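Local coordinates for hemerythrin HHE cation binding domain protein (Mycobacterium kansasii, PDB 6U3L) that binds a pair of metal ions, seen as iron or zinc, in a hemerythrin-like helical bundle; its physiological role is not established, at residues Arg81-Gln86 with Lys108-Ala113. Residues are numbered along the deposited sequence; the frame is centred on the assembly and turned at random.
Sequences RQVIDQ and KTVLEA
Gln82 O accepts the backbone N-H of Gln86 at 3.0 Å, and the CG1 methyl of Val110 packs against the same carbonyl, 3.7 Å from Gln82 O, a van der Waals contact. The contact joins two neighbouring antiparallel helices of the hemerythrin four-helix bundle, 70-91 and 100-121, whose local axes approach to 9.1 Å at an angle of 167°. Val110 carries most of the contact, its side chain set among Gln82, Val83 and Gln86. Its CG1, anti to the backbone N (chi1 176°), reaches in over the Gln82-Val83 peptide, while CG2 turns to the methylenes of Gln86, meeting CG at 3.9 Å. The Gln86 chain, turned about its CB-CG bond (chi2 63°), lies across that methyl, and its methylenes, rather than its amide, make the closest approach to CG2. On the inner side the two valine side chains pass one another, pointing in opposing senses, with Val83 CG2 4.0 Å from Val110 CG1. Val83 is buried and also touches Phe55 of helix 38-65 and the metal ligand His114, which places this inner side next to the metal site. Leu111, which also touches Leu51 of helix 38-65, adds to this side, with CD2 4.2 Å from Val83 CG1.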
# COMPACT_ATOMS: atom_id res chain seq x y z
N ARG A 81 -6.16 8.53 -0.07
CA ARG A 81 -6.18 9.60 -1.05
C ARG A 81 -4.93 10.46 -0.94
O ARG A 81 -4.44 10.96 -1.96
CB ARG A 81 -7.40 10.51 -0.88
CG ARG A 81 -8.67 9.86 -1.26
CD ARG A 81 -9.79 10.86 -1.29
NE ARG A 81 -11.05 10.14 -1.29
CZ ARG A 81 -11.56 9.57 -2.38
NH1 ARG A 81 -10.91 9.67 -3.54
NH2 ARG A 81 -12.70 8.91 -2.30
N GLN A 82 -4.42 10.63 0.28
CA GLN A 82 -3.15 11.34 0.46
C GLN A 82 -2.05 10.68 -0.35
O GLN A 82 -1.31 11.35 -1.08
CB GLN A 82 -2.76 11.38 1.94
CG GLN A 82 -3.55 12.32 2.83
CD GLN A 82 -3.41 13.79 2.45
OE1 GLN A 82 -3.88 14.20 1.39
NE2 GLN A 82 -2.76 14.58 3.31
N VAL A 83 -1.91 9.37 -0.22
CA VAL A 83 -0.84 8.68 -0.92
C VAL A 83 -1.05 8.77 -2.43
O VAL A 83 -0.10 9.01 -3.19
CB VAL A 83 -0.76 7.22 -0.46
CG1 VAL A 83 0.32 6.46 -1.22
CG2 VAL A 83 -0.51 7.16 1.03
N ILE A 84 -2.28 8.57 -2.88
CA ILE A 84 -2.55 8.61 -4.32
C ILE A 84 -2.30 10.00 -4.88
O ILE A 84 -1.71 10.15 -5.96
CB ILE A 84 -3.99 8.13 -4.59
CG1 ILE A 84 -4.08 6.63 -4.35
CG2 ILE A 84 -4.44 8.52 -6.00
CD1 ILE A 84 -5.52 6.16 -4.11
N ASP A 85 -2.72 11.04 -4.17
CA ASP A 85 -2.51 12.39 -4.67
C ASP A 85 -1.02 12.73 -4.71
O ASP A 85 -0.54 13.37 -5.66
CB ASP A 85 -3.26 13.41 -3.81
CG ASP A 85 -4.73 13.50 -4.16
OD1 ASP A 85 -5.22 12.72 -5.01
OD2 ASP A 85 -5.41 14.37 -3.56
N GLN A 86 -0.27 12.34 -3.69
CA GLN A 86 1.17 12.61 -3.73
C GLN A 86 1.86 11.81 -4.83
O GLN A 86 2.80 12.30 -5.47
CB GLN A 86 1.81 12.33 -2.37
CG GLN A 86 3.24 12.92 -2.20
CD GLN A 86 3.25 14.44 -2.29
OE1 GLN A 86 4.14 15.04 -2.89
NE2 GLN A 86 2.24 15.08 -1.70
N LYS A 108 7.69 9.44 0.04
CA LYS A 108 8.03 8.49 1.08
C LYS A 108 7.49 8.95 2.43
O LYS A 108 7.00 8.13 3.22
CB LYS A 108 9.56 8.31 1.14
CG LYS A 108 10.01 7.12 1.98
CD LYS A 108 11.51 6.83 1.84
CE LYS A 108 12.36 8.04 2.16
NZ LYS A 108 13.75 7.67 2.61
N THR A 109 7.52 10.26 2.68
CA THR A 109 6.96 10.80 3.91
C THR A 109 5.46 10.52 4.01
O THR A 109 4.97 10.07 5.05
CB THR A 109 7.25 12.30 4.00
OG1 THR A 109 8.66 12.48 4.22
CG2 THR A 109 6.48 12.94 5.13
N VAL A 110 4.72 10.79 2.93
CA VAL A 110 3.28 10.54 2.96
C VAL A 110 3.01 9.05 3.12
O VAL A 110 2.09 8.65 3.85
CB VAL A 110 2.61 11.11 1.69
CG1 VAL A 110 1.11 10.77 1.67
CG2 VAL A 110 2.80 12.61 1.62
N LEU A 111 3.79 8.21 2.44
CA LEU A 111 3.65 6.76 2.58
C LEU A 111 3.83 6.33 4.03
O LEU A 111 3.04 5.55 4.58
CB LEU A 111 4.67 6.06 1.68
CG LEU A 111 4.20 5.14 0.56
CD1 LEU A 111 5.40 4.36 0.01
CD2 LEU A 111 3.11 4.21 1.03
N GLU A 112 4.88 6.83 4.68
CA GLU A 112 5.15 6.49 6.08
C GLU A 112 4.08 7.06 7.01
O GLU A 112 3.86 6.50 8.09
CB GLU A 112 6.55 6.99 6.46
CG GLU A 112 7.67 6.20 5.77
CD GLU A 112 9.04 6.90 5.80
OE1 GLU A 112 9.10 8.12 6.05
OE2 GLU A 112 10.05 6.21 5.55
N ALA A 113 3.40 8.14 6.61
CA ALA A 113 2.28 8.65 7.41
C ALA A 113 1.06 7.74 7.30
O ALA A 113 0.30 7.59 8.27
CB ALA A 113 1.93 10.07 6.98